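Local coordinates for protein halohydrin dehalogenase (Rhizobium radiobacter, PDB 4IY1) that probably catalyses the reversible conversion of vicinal halohydrins into epoxides, with release of halide, and the opening of epoxides by nucleophiles such as cyanide, at residues Glu64-Thr67 against Ser68-His72; Lys161-Glu165 against His166-Val170; Asp230-Gly234 against Gln235-Leu239. The protein carries 37 engineered substitutions. All coordinates share one frame; numbering follows the deposited sequence.

Read from the N terminus, the three contacts follow one another in series, and none nests in or crosses another. Contact 1 finishes helix 59-70 and turns the chain toward strand 75-79. Contact 2 does the same for helix 143-163 and runs into the first residue of strand 170-175. Contact 3 closes a turn that launches strand 236-239, outermost in the parallel sheet within this chain. Contact 1 stands apart, its nearest atoms about 12 Å from contact 2 and about 15 Å from contact 3. The latter two meet where V170 O lies 2.6 Å from G234 N, a probable hydrogen bond that starts the pairing of the last two strands; both also reach the third subunit.

Contact 1: residues Glu64-Thr67 against Ser68-His72; sequences EAVT and SALGH. Engineered in segment 68-72: L70 (natural residue Tyr), H72 (natural residue Gln).
S68 returns twice to the residue one turn behind it, and E64 O receives both donors. The backbone S68 N is 2.8 Å from E64 O, and the hydroxyl S68 OG, folded back beside its own amide, bonds the same E64 O at 3.0 Å. The two arrive from opposite faces of the carbonyl plane, the hydroxyl well above it, so that a side chain at the helix surface doubles the ordinary helical bond. A69 continues the i to i-4 series with a nearly straight bond: A69 N lies 3.1 Å from A65 O, with an N-H...O angle of 171°, and the methyl CB of A69 also rests against that oxygen.

At L70, an engineered residue that replaces tyrosine, L70 N donates to V66 O at 2.8 Å. The isobutyl group rises on the same side of the helix as V66, where L70 CD1 meets V66 CG1 at 4.3 Å. This is the face turned to the sheet of the Rossmann fold: V66 packs on strands 3-6 and 27-30, and L70 on the latter. Helix 59-70 thus forms the helical part of a beta-alpha-beta crossover from strand 52-53 to strand 75-79.

G71 then leaves helical geometry with positive phi (124°); at its backbone angles a CB would be jammed against L70 O. Its amide gives a weak bond, G71 N to T67 O at 3.4 Å. H72, engineered from glutamine, brings its imidazole back toward T67, and H72 CD2 comes within 3.8 Å of T67 CG2, the methyl approaching the ring obliquely. T67 can offer that methyl because CG2 stands anti to its backbone N, while OG1 (chi1 -61°) sits beside the amide and bonds I63 O, with a weak second bond to Q118 NE2.

Contact 2: residues Lys161-Glu165 against His166-Val170; sequences KELGE and HNIPV. Engineered in segment 166-170: H166 (natural residue Tyr).
L163 O collects two backbone amides, H166 N at 3.0 Å and I168 N at 3.1 Å, which come from opposite faces of its carbonyl plane. Between them in sequence, N167 N bonds G164 O at 2.8 Å. The bonds from I168 and N167 make up a Schellman motif, with N167 as the C-prime residue; its positive phi (57°) takes the chain out of the helix.

Apolar packing joins the last helical turn to the returning chain. L163 CB lies 3.9 Å from I168 CB, and the branch L163 CD1 reaches on to V170 CG2, also at 3.9 Å, each pair of side chains crossing at a slant.

The flat groups of E165 and H166, the latter engineered from tyrosine, lie together. E165 CG stands anti to the backbone N (chi1 -168°) and the chain runs on extended, alongside the imidazole, with carboxylate and ring 27° from coplanar. E165 CB covers one ring face near the rim, while the ring edge turns to E162 O, 3.8 Å from H166 CD2. K123 NZ bonds H166 ND1, and E162 OE1 bonds I89 N of the second subunit.

Helix 143-163 hands over to the Rossmann sheet here: I168 and H166 lean on helix 94-122, and V170 starts strand 170-175 while packing on A156, L159 and S160 of helix 143-163.

Contact 3: residues Asp230-Gly234 against Gln235-Leu239; sequences DYLTG and QVFWL
Q235 closes a type II beta turn on L232: Q235 N lies in the carbonyl plane of L232, 3.1 Å from L232 O with an N-H...O angle of 154°. G234 supplies the second corner. Its backbone angles (phi 94°) would press a CB against the carbonyl of T233, so the sharp bend is accommodated by the lack of a side chain.

Beyond the backbone, Q235 CG, anti to the backbone N (chi1 -174°), lies over the centre of the F237 ring, 3.5 Å above its plane. L232 approaches the same ring differently, with its CD1 at the edge, 4.1 Å from F237 CZ. Its other branch, L232 CD2, lies 3.9 Å from Q235 OE1. A bend at chi2 turns the Q235 amide, which is fixed at both ends: NE2 gives a weak bond to V236 O at 3.3 Å, and OE1 accepts from W238 N of the third subunit, a bond repeated in reverse by the partner chain.

F237, on the strand, packs on L220 and L224 of helix 214-225. This is the entry to the seventh strand of the parallel Rossmann sheet of short-chain dehydrogenase/reductase proteins, outermost within this chain, paired with strand 170-175 and set against another subunit.

Contact 1: residues Glu64-Thr67 against Ser68-His72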
loop_
_atom_site.group_PDB
_atom_site.type_symbol
_atom_site.label_atom_id
_atom_site.label_comp_id
_atom_site.label_asym_id
_atom_site.label_seq_id
_atom_site.Cartn_x
_atom_site.Cartn_y
_atom_site.Cartn_z
ATOM N N GLU B 64 25.437 0.855 25.295
ATOM C CA GLU B 64 26.597 0.365 26.055
ATOM C C GLU B 64 26.287 0.295 27.551
ATOM O O GLU B 64 26.676 -0.651 28.230
ATOM C CB GLU B 64 27.825 1.252 25.822
ATOM C CG GLU B 64 28.247 1.316 24.363
ATOM C CD GLU B 64 29.580 2.022 24.147
ATOM O OE1 GLU B 64 30.377 1.530 23.320
ATOM O OE2 GLU B 64 29.809 3.093 24.759
ATOM N N ALA B 65 25.576 1.297 28.057
ATOM C CA ALA B 65 25.253 1.336 29.474
ATOM C C ALA B 65 24.325 0.172 29.871
ATOM O O ALA B 65 24.520 -0.466 30.906
ATOM C CB ALA B 65 24.649 2.684 29.847
ATOM N N VAL B 66 23.349 -0.135 29.018
ATOM C CA VAL B 66 22.453 -1.270 29.248
ATOM C C VAL B 66 23.225 -2.560 29.084
ATOM O O VAL B 66 23.014 -3.521 29.832
ATOM C CB VAL B 66 21.265 -1.291 28.245
ATOM C CG1 VAL B 66 20.454 -2.565 28.415
ATOM C CG2 VAL B 66 20.376 -0.043 28.399
ATOM N N THR B 67 24.031 -2.630 28.035
ATOM C CA THR B 67 24.829 -3.824 27.778
ATOM C C THR B 67 25.798 -4.120 28.933
ATOM O O THR B 67 25.964 -5.283 29.329
ATOM C CB THR B 67 25.603 -3.719 26.447
ATOM O OG1 THR B 67 24.673 -3.587 25.363
ATOM C CG2 THR B 67 26.453 -4.977 26.208
ATOM N N SER B 68 26.391 -3.071 29.507
ATOM C CA SER B 68 27.272 -3.235 30.675
ATOM C C SER B 68 26.504 -3.831 31.829
ATOM O O SER B 68 26.846 -4.884 32.324
ATOM C CB SER B 68 27.868 -1.896 31.124
ATOM O OG SER B 68 28.816 -1.422 30.195
ATOM N N ALA B 69 25.448 -3.141 32.240
ATOM C CA ALA B 69 24.682 -3.507 33.425
ATOM C C ALA B 69 23.873 -4.802 33.276
ATOM O O ALA B 69 23.973 -5.690 34.116
ATOM C CB ALA B 69 23.782 -2.358 33.841
ATOM N N LEU B 70 23.076 -4.908 32.213
ATOM C CA LEU B 70 21.996 -5.905 32.158
ATOM C C LEU B 70 22.266 -7.081 31.255
ATOM O O LEU B 70 21.440 -7.971 31.165
ATOM C CB LEU B 70 20.651 -5.269 31.775
ATOM C CG LEU B 70 20.121 -4.197 32.737
ATOM C CD1 LEU B 70 18.802 -3.575 32.269
ATOM C CD2 LEU B 70 19.976 -4.768 34.137
ATOM N N GLY B 71 23.393 -7.082 30.557
ATOM C CA GLY B 71 23.758 -8.233 29.738
ATOM C C GLY B 71 24.024 -7.971 28.260
ATOM O O GLY B 71 25.150 -8.151 27.789
ATOM N N HIS B 72 22.987 -7.592 27.521
ATOM C CA HIS B 72 22.970 -7.705 26.059
ATOM C C HIS B 72 21.577 -7.479 25.635
ATOM O O HIS B 72 20.664 -8.136 26.139
ATOM C CB HIS B 72 23.371 -9.109 25.599
ATOM C CG HIS B 72 24.760 -9.185 25.001
ATOM N ND1 HIS B 72 25.497 -10.321 25.010
ATOM C CD2 HIS B 72 25.567 -8.198 24.416
ATOM C CE1 HIS B 72 26.692 -10.084 24.431
ATOM N NE2 HIS B 72 26.732 -8.783 24.068
#

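Contact 2: residues Lys161-Glu165 against His166-Val170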
loop_
_atom_site.group_PDB
_atom_site.type_symbol
_atom_site.label_atom_id
_atom_site.label_comp_id
_atom_site.label_asym_id
_atom_site.label_seq_id
_atom_site.Cartn_x
_atom_site.Cartn_y
_atom_site.Cartn_z
ATOM N N LYS B 161 14.608 -6.751 5.795
ATOM C CA LYS B 161 15.095 -7.527 4.654
ATOM C C LYS B 161 16.567 -7.887 4.781
ATOM O O LYS B 161 16.954 -8.975 4.412
ATOM C CB LYS B 161 14.777 -6.864 3.296
ATOM C CG LYS B 161 13.359 -7.181 2.817
ATOM C CD LYS B 161 12.864 -6.134 1.829
ATOM C CE LYS B 161 11.344 -6.022 1.841
ATOM N NZ LYS B 161 10.690 -7.360 1.944
ATOM N N GLU B 162 17.363 -6.989 5.345
ATOM C CA GLU B 162 18.776 -7.278 5.561
ATOM C C GLU B 162 19.082 -8.079 6.812
ATOM O O GLU B 162 19.915 -8.988 6.759
ATOM C CB GLU B 162 19.624 -6.011 5.473
ATOM C CG GLU B 162 19.859 -5.290 6.773
ATOM C CD GLU B 162 20.838 -4.152 6.615
ATOM O OE1 GLU B 162 21.917 -4.220 7.245
ATOM O OE2 GLU B 162 20.510 -3.161 5.915
ATOM N N LEU B 163 18.310 -7.870 7.889
ATOM C CA LEU B 163 18.600 -8.558 9.170
ATOM C C LEU B 163 17.936 -9.917 9.317
ATOM O O LEU B 163 18.190 -10.657 10.289
ATOM C CB LEU B 163 18.273 -7.688 10.379
ATOM C CG LEU B 163 19.055 -6.388 10.479
ATOM C CD1 LEU B 163 18.532 -5.529 11.613
ATOM C CD2 LEU B 163 20.542 -6.646 10.640
ATOM N N GLY B 164 17.044 -10.234 8.401
ATOM C CA GLY B 164 16.416 -11.536 8.408
ATOM C C GLY B 164 17.444 -12.650 8.365
ATOM O O GLY B 164 17.313 -13.648 9.065
ATOM N N GLU B 165 18.494 -12.446 7.577
ATOM C CA GLU B 165 19.550 -13.440 7.364
ATOM C C GLU B 165 20.177 -13.757 8.711
ATOM O O GLU B 165 20.704 -14.845 8.924
ATOM C CB GLU B 165 20.620 -12.816 6.460
ATOM C CG GLU B 165 21.641 -13.758 5.886
ATOM C CD GLU B 165 22.788 -13.001 5.238
ATOM O OE1 GLU B 165 23.956 -13.397 5.454
ATOM O OE2 GLU B 165 22.512 -11.995 4.545
ATOM N N HIS B 166 20.168 -12.779 9.602
ATOM C CA HIS B 166 20.777 -12.943 10.911
ATOM C C HIS B 166 19.757 -13.246 11.960
ATOM O O HIS B 166 19.984 -13.053 13.147
ATOM C CB HIS B 166 21.606 -11.721 11.277
ATOM C CG HIS B 166 22.586 -11.316 10.196
ATOM N ND1 HIS B 166 23.794 -11.910 10.050
ATOM C CD2 HIS B 166 22.457 -10.419 9.127
ATOM C CE1 HIS B 166 24.393 -11.438 8.936
ATOM N NE2 HIS B 166 23.589 -10.507 8.387
ATOM N N ASN B 167 18.609 -13.717 11.518
ATOM C CA ASN B 167 17.527 -14.085 12.435
ATOM C C ASN B 167 17.033 -12.967 13.381
ATOM O O ASN B 167 16.694 -13.228 14.538
ATOM C CB ASN B 167 17.919 -15.319 13.242
ATOM C CG ASN B 167 16.764 -15.876 14.046
ATOM O OD1 ASN B 167 15.692 -16.154 13.505
ATOM N ND2 ASN B 167 16.971 -16.039 15.348
ATOM N N ILE B 168 16.927 -11.747 12.866
ATOM C CA ILE B 168 16.466 -10.611 13.667
ATOM C C ILE B 168 15.254 -9.981 12.988
ATOM O O ILE B 168 15.423 -9.221 12.027
ATOM C CB ILE B 168 17.559 -9.541 13.727
ATOM C CG1 ILE B 168 18.766 -10.057 14.509
ATOM C CG2 ILE B 168 17.067 -8.247 14.367
ATOM C CD1 ILE B 168 20.009 -9.266 14.230
ATOM N N PRO B 169 14.037 -10.192 13.548
ATOM C CA PRO B 169 12.828 -9.600 12.957
ATOM C C PRO B 169 12.771 -8.109 13.219
ATOM O O PRO B 169 13.254 -7.653 14.255
ATOM C CB PRO B 169 11.687 -10.307 13.710
ATOM C CG PRO B 169 12.303 -11.611 14.165
ATOM C CD PRO B 169 13.691 -11.185 14.581
ATOM N N VAL B 170 12.319 -7.334 12.232
ATOM C CA VAL B 170 12.190 -5.876 12.425
ATOM C C VAL B 170 10.741 -5.448 12.074
ATOM O O VAL B 170 10.175 -5.961 11.131
ATOM C CB VAL B 170 13.198 -5.111 11.543
ATOM C CG1 VAL B 170 13.137 -3.631 11.793
ATOM C CG2 VAL B 170 14.653 -5.621 11.763
#

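Contact 3: residues Asp230-Gly234 against Gln235-Leu239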
loop_
_atom_site.group_PDB
_atom_site.type_symbol
_atom_site.label_atom_id
_atom_site.label_comp_id
_atom_site.label_asym_id
_atom_site.label_seq_id
_atom_site.Cartn_x
_atom_site.Cartn_y
_atom_site.Cartn_z
ATOM N N ASP B 230 8.027 -14.572 14.427
ATOM C CA ASP B 230 9.116 -13.877 13.763
ATOM C C ASP B 230 8.847 -13.737 12.266
ATOM O O ASP B 230 9.441 -12.902 11.604
ATOM C CB ASP B 230 10.432 -14.639 13.959
ATOM C CG ASP B 230 10.941 -14.576 15.389
ATOM O OD1 ASP B 230 10.447 -13.743 16.207
ATOM O OD2 ASP B 230 11.850 -15.368 15.692
ATOM N N TYR B 231 8.050 -14.636 11.721
ATOM C CA TYR B 231 7.764 -14.641 10.304
ATOM C C TYR B 231 6.998 -13.416 9.796
ATOM O O TYR B 231 6.863 -13.233 8.582
ATOM C CB TYR B 231 7.052 -15.943 9.919
ATOM C CG TYR B 231 7.497 -16.504 8.587
ATOM C CD1 TYR B 231 6.575 -16.678 7.526
ATOM C CD2 TYR B 231 8.846 -16.835 8.355
ATOM C CE1 TYR B 231 6.981 -17.187 6.295
ATOM C CE2 TYR B 231 9.259 -17.325 7.120
ATOM C CZ TYR B 231 8.323 -17.506 6.100
ATOM O OH TYR B 231 8.729 -17.969 4.878
ATOM N N LEU B 232 6.491 -12.589 10.716
ATOM C CA LEU B 232 5.818 -11.331 10.364
ATOM C C LEU B 232 6.812 -10.214 10.051
ATOM O O LEU B 232 6.423 -9.074 9.766
ATOM C CB LEU B 232 4.930 -10.876 11.531
ATOM C CG LEU B 232 3.488 -11.330 11.552
ATOM C CD1 LEU B 232 2.864 -10.958 12.899
ATOM C CD2 LEU B 232 2.744 -10.685 10.388
ATOM N N THR B 233 8.104 -10.517 10.159
ATOM C CA THR B 233 9.118 -9.490 10.054
ATOM C C THR B 233 8.907 -8.537 8.864
ATOM O O THR B 233 8.590 -8.972 7.751
ATOM C CB THR B 233 10.540 -10.093 10.064
ATOM O OG1 THR B 233 11.500 -9.038 10.063
ATOM C CG2 THR B 233 10.781 -11.054 8.870
ATOM N N GLY B 234 9.104 -7.233 9.084
ATOM C CA GLY B 234 8.917 -6.262 7.986
ATOM C C GLY B 234 7.525 -5.614 7.925
ATOM O O GLY B 234 7.377 -4.555 7.362
ATOM N N GLN B 235 6.568 -6.174 8.654
ATOM C CA GLN B 235 5.208 -5.616 8.776
ATOM C C GLN B 235 5.211 -4.279 9.486
ATOM O O GLN B 235 5.895 -4.087 10.499
ATOM C CB GLN B 235 4.319 -6.590 9.560
ATOM C CG GLN B 235 2.843 -6.212 9.648
ATOM C CD GLN B 235 2.071 -6.616 8.397
ATOM O OE1 GLN B 235 2.199 -7.744 7.914
ATOM N NE2 GLN B 235 1.384 -5.655 7.795
ATOM N N VAL B 236 4.454 -3.356 8.925
ATOM C CA VAL B 236 4.002 -2.145 9.603
ATOM C C VAL B 236 2.569 -2.395 10.102
ATOM O O VAL B 236 1.679 -2.710 9.321
ATOM C CB VAL B 236 3.968 -0.981 8.595
ATOM C CG1 VAL B 236 3.579 0.323 9.286
ATOM C CG2 VAL B 236 5.331 -0.841 7.904
ATOM N N PHE B 237 2.351 -2.280 11.403
ATOM C CA PHE B 237 1.046 -2.587 11.987
ATOM C C PHE B 237 0.296 -1.289 12.190
ATOM O O PHE B 237 0.839 -0.360 12.749
ATOM C CB PHE B 237 1.224 -3.254 13.348
ATOM C CG PHE B 237 1.971 -4.544 13.287
ATOM C CD1 PHE B 237 1.294 -5.740 13.177
ATOM C CD2 PHE B 237 3.356 -4.553 13.258
ATOM C CE1 PHE B 237 1.978 -6.934 13.159
ATOM C CE2 PHE B 237 4.044 -5.738 13.190
ATOM C CZ PHE B 237 3.362 -6.930 13.119
ATOM N N TRP B 238 -0.878 -1.187 11.576
ATOM C CA TRP B 238 -1.696 0.032 11.646
ATOM C C TRP B 238 -2.660 -0.091 12.800
ATOM O O TRP B 238 -3.697 -0.783 12.685
ATOM C CB TRP B 238 -2.428 0.256 10.325
ATOM C CG TRP B 238 -1.501 0.349 9.120
ATOM C CD1 TRP B 238 -1.009 -0.706 8.317
ATOM C CD2 TRP B 238 -0.842 1.563 8.600
ATOM N NE1 TRP B 238 -0.159 -0.223 7.323
ATOM C CE2 TRP B 238 -0.026 1.132 7.432
ATOM C CE3 TRP B 238 -0.915 2.919 8.907
ATOM C CZ2 TRP B 238 0.710 2.035 6.679
ATOM C CZ3 TRP B 238 -0.135 3.815 8.156
ATOM C CH2 TRP B 238 0.646 3.384 7.064
ATOM N N LEU B 239 -2.171 0.326 13.973
ATOM C CA LEU B 239 -2.888 0.259 15.266
ATOM C C LEU B 239 -3.752 1.499 15.422
ATOM O O LEU B 239 -3.374 2.445 16.121
ATOM C CB LEU B 239 -1.864 0.296 16.412
ATOM C CG LEU B 239 -1.830 -0.696 17.576
ATOM C CD1 LEU B 239 -1.073 -0.142 18.777
ATOM C CD2 LEU B 239 -3.161 -1.300 17.974
#